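Side-chain contact in arsenate Reductase (PDB 3T38), which probably reduces arsenate to arsenite in a thioredoxin-dependent reaction, on a low molecular weight tyrosine phosphatase fold: residues A[27-31]-A[32-36]. Sequence-based numbering, arbitrary orientation.
Sequences GVFSA and ETINR. With D1D ((4S,5S)-1,2-dithiane-4,5-diol), chain C.
Ile-34 N donates to Ser-30 O at 2.9 Å, and the bond is nearly straight at 167°. One residue on, Asn-35 N donates to Ala-31 O at 2.8 Å. These two i to i+4 bonds form the first turn of helix 31-49. Ser-30 sits at the N-cap position, but its side chain makes no capping bond. Arg-36 NH1 is salt-bridged to Glu-40, and NH2 to Asp-148 of the second subunit, which should hold the bent chain in place.

Glu-32 and Thr-33 have their polar partners in the second subunit. Glu-32 OE1 accepts hydrogen bonds from Ser-30 N and Thr-33 OG1 of that chain. The Thr-33 hydroxyls of the two chains are also hydrogen-bonded to each other. Glu-32 CG lies between the backbone N and the carbonyl carbon (chi1 49°), which brings it alongside Ser-30, with CG 3.5 Å from Ser-30 CB. From CG the extended chain carries OE1 to the second subunit.

Packing continues on the apolar side. Ile-34 CG1 lies beside its backbone N, anti to the carbonyl carbon (chi1 -55°), and rests 3.3 Å from Ser-30 O. Its CD1 end then reaches back to Phe-29, 3.6 Å from CB and at the ring edge near CD2. The two side chains cross at about a right angle. Val-28 CG1 covers one face of the Phe-29 ring, 3.7 Å above its centre. Leu-67 of helix 55-73 touches both Phe-29 and Ile-34, tying the turn to the neighbouring helix.

At the ligand, Arg-36 CB lies 3.6 Å from O3 of the bound dithiane-diol.

The chemistry is thus divided: backbone bonds start the helix, and apolar groups seat it within the subunit. Glu-32, Thr-33 and Arg-36 bond to the second subunit, and Thr-33 and Arg-36 also line the ligand pocket.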
ATOM      1  N   GLY A  27     -23.397   3.985   8.654  1.00 59.23           N
ATOM      2  CA  GLY A  27     -23.483   4.602   9.978  1.00 60.88           C
ATOM      3  C   GLY A  27     -22.102   4.671  10.617  1.00 58.64           C
ATOM      4  O   GLY A  27     -21.875   5.494  11.498  1.00 61.20           O
ATOM      5  N   VAL A  28     -21.173   3.833  10.161  1.00 52.85           N
ATOM      6  CA  VAL A  28     -19.849   3.736  10.778  1.00 51.62           C
ATOM      7  C   VAL A  28     -18.757   4.485   9.995  1.00 49.96           C
ATOM      8  O   VAL A  28     -18.055   5.360  10.524  1.00 51.37           O
ATOM      9  CB  VAL A  28     -19.456   2.241  10.965  1.00 48.93           C
ATOM     10  CG1 VAL A  28     -18.058   2.081  11.548  1.00 48.35           C
ATOM     11  CG2 VAL A  28     -20.511   1.531  11.839  1.00 54.88           C
ATOM     12  N   PHE A  29     -18.607   4.122   8.728  1.00 47.71           N
ATOM     13  CA  PHE A  29     -17.690   4.819   7.846  1.00 46.45           C
ATOM     14  C   PHE A  29     -18.435   5.288   6.633  1.00 46.92           C
ATOM     15  O   PHE A  29     -19.396   4.624   6.226  1.00 45.94           O
ATOM     16  CB  PHE A  29     -16.539   3.885   7.413  1.00 42.34           C
ATOM     17  CG  PHE A  29     -15.709   3.401   8.553  1.00 40.99           C
ATOM     18  CD1 PHE A  29     -15.176   4.309   9.475  1.00 43.52           C
ATOM     19  CD2 PHE A  29     -15.480   2.048   8.735  1.00 39.48           C
ATOM     20  CE1 PHE A  29     -14.425   3.868  10.536  1.00 41.99           C
ATOM     21  CE2 PHE A  29     -14.688   1.591   9.804  1.00 39.05           C
ATOM     22  CZ  PHE A  29     -14.177   2.491  10.691  1.00 40.81           C
ATOM     23  N   SER A  30     -17.982   6.427   6.087  1.00 45.90           N
ATOM     24  CA  SER A  30     -18.347   6.904   4.741  1.00 48.04           C
ATOM     25  C   SER A  30     -18.127   5.816   3.707  1.00 46.13           C
ATOM     26  O   SER A  30     -17.048   5.111   3.704  1.00 44.64           O
ATOM     27  CB  SER A  30     -17.509   8.125   4.319  1.00 48.95           C
ATOM     28  OG  SER A  30     -17.259   9.013   5.414  1.00 53.05           O
ATOM     29  N   ALA A  31     -19.164   5.666   2.872  1.00 46.29           N
ATOM     30  CA  ALA A  31     -19.165   4.881   1.641  1.00 44.75           C
ATOM     31  C   ALA A  31     -17.929   5.146   0.781  1.00 42.49           C
ATOM     32  O   ALA A  31     -17.390   4.224   0.208  1.00 40.74           O
ATOM     33  CB  ALA A  31     -20.377   5.153   0.861  1.00 46.54           C
ATOM     34  N   GLU A  32     -17.506   6.404   0.694  1.00 42.56           N
ATOM     35  CA  GLU A  32     -16.302   6.763  -0.047  1.00 41.40           C
ATOM     36  C   GLU A  32     -15.103   6.062   0.574  1.00 37.41           C
ATOM     37  O   GLU A  32     -14.301   5.494  -0.141  1.00 35.62           O
ATOM     38  CB  GLU A  32     -16.100   8.298  -0.158  1.00 43.52           C
ATOM     39  CG  GLU A  32     -16.232   9.036   1.165  1.00 48.19           C
ATOM     40  CD  GLU A  32     -16.365  10.537   1.050  1.00 55.75           C
ATOM     41  OE1 GLU A  32     -15.534  11.239   1.709  1.00 52.85           O
ATOM     42  OE2 GLU A  32     -17.322  11.000   0.344  1.00 58.21           O
ATOM     43  N   THR A  33     -15.008   6.056   1.905  1.00 35.86           N
ATOM     44  CA  THR A  33     -13.909   5.333   2.574  1.00 32.85           C
ATOM     45  C   THR A  33     -13.987   3.817   2.302  1.00 30.43           C
ATOM     46  O   THR A  33     -12.990   3.230   1.889  1.00 27.80           O
ATOM     47  CB  THR A  33     -13.852   5.684   4.066  1.00 32.01           C
ATOM     48  OG1 THR A  33     -13.634   7.092   4.178  1.00 35.30           O
ATOM     49  CG2 THR A  33     -12.747   4.965   4.790  1.00 32.32           C
ATOM     50  N   ILE A  34     -15.169   3.240   2.483  1.00 31.00           N
ATOM     51  CA  ILE A  34     -15.456   1.846   2.225  1.00 31.97           C
ATOM     52  C   ILE A  34     -15.107   1.412   0.808  1.00 32.21           C
ATOM     53  O   ILE A  34     -14.409   0.357   0.640  1.00 30.86           O
ATOM     54  CB  ILE A  34     -16.944   1.435   2.434  1.00 35.29           C
ATOM     55  CG1 ILE A  34     -17.452   1.808   3.834  1.00 37.76           C
ATOM     56  CG2 ILE A  34     -17.112  -0.089   2.162  1.00 34.63           C
ATOM     57  CD1 ILE A  34     -16.556   1.251   4.935  1.00 37.23           C
ATOM     58  N   ASN A  35     -15.590   2.162  -0.194  1.00 31.71           N
ATOM     59  CA  ASN A  35     -15.162   1.892  -1.562  1.00 32.36           C
ATOM     60  C   ASN A  35     -13.626   1.948  -1.789  1.00 30.35           C
ATOM     61  O   ASN A  35     -13.083   1.062  -2.438  1.00 28.86           O
ATOM     62  CB  ASN A  35     -16.000   2.692  -2.569  1.00 35.89           C
ATOM     63  CG  ASN A  35     -17.487   2.278  -2.508  1.00 44.54           C
ATOM     64  OD1 ASN A  35     -17.853   1.398  -1.690  1.00 50.81           O
ATOM     65  ND2 ASN A  35     -18.358   2.915  -3.320  1.00 52.66           N
ATOM     66  N   ARG A  36     -12.909   2.933  -1.234  1.00 29.21           N
ATOM     67  CA  ARG A  36     -11.440   2.932  -1.389  1.00 29.00           C
ATOM     68  C   ARG A  36     -10.818   1.753  -0.737  1.00 27.79           C
ATOM     69  O   ARG A  36      -9.799   1.224  -1.206  1.00 29.52           O
ATOM     70  CB  ARG A  36     -10.779   4.183  -0.759  1.00 29.73           C
ATOM     71  CG  ARG A  36     -11.147   5.470  -1.497  1.00 35.31           C
ATOM     72  CD  ARG A  36     -10.428   5.485  -2.878  1.00 36.18           C
ATOM     73  NE  ARG A  36     -11.201   4.839  -3.904  1.00 33.39           N
ATOM     74  CZ  ARG A  36     -10.690   4.242  -4.988  1.00 35.21           C
ATOM     75  NH1 ARG A  36      -9.377   4.153  -5.170  1.00 34.91           N
ATOM     76  NH2 ARG A  36     -11.502   3.698  -5.880  1.00 29.13           N
TER
HETATM   77  S1  D1D C3236      -5.638   4.362   0.865  1.00 47.27           S
HETATM   78  C1  D1D C3236      -6.898   5.678   0.901  1.00 35.66           C
HETATM   79  C2  D1D C3236      -7.727   5.491   2.118  1.00 33.04           C
HETATM   80  O2  D1D C3236      -8.803   6.334   2.015  1.00 31.80           O
HETATM   81  C3  D1D C3236      -8.433   4.160   2.010  1.00 39.32           C
HETATM   82  O3  D1D C3236      -9.622   4.416   2.592  1.00 33.13           O
HETATM   83  C4  D1D C3236      -7.839   2.986   2.741  1.00 42.42           C
HETATM   84  S4  D1D C3236      -6.410   2.400   1.773  1.00 53.29           S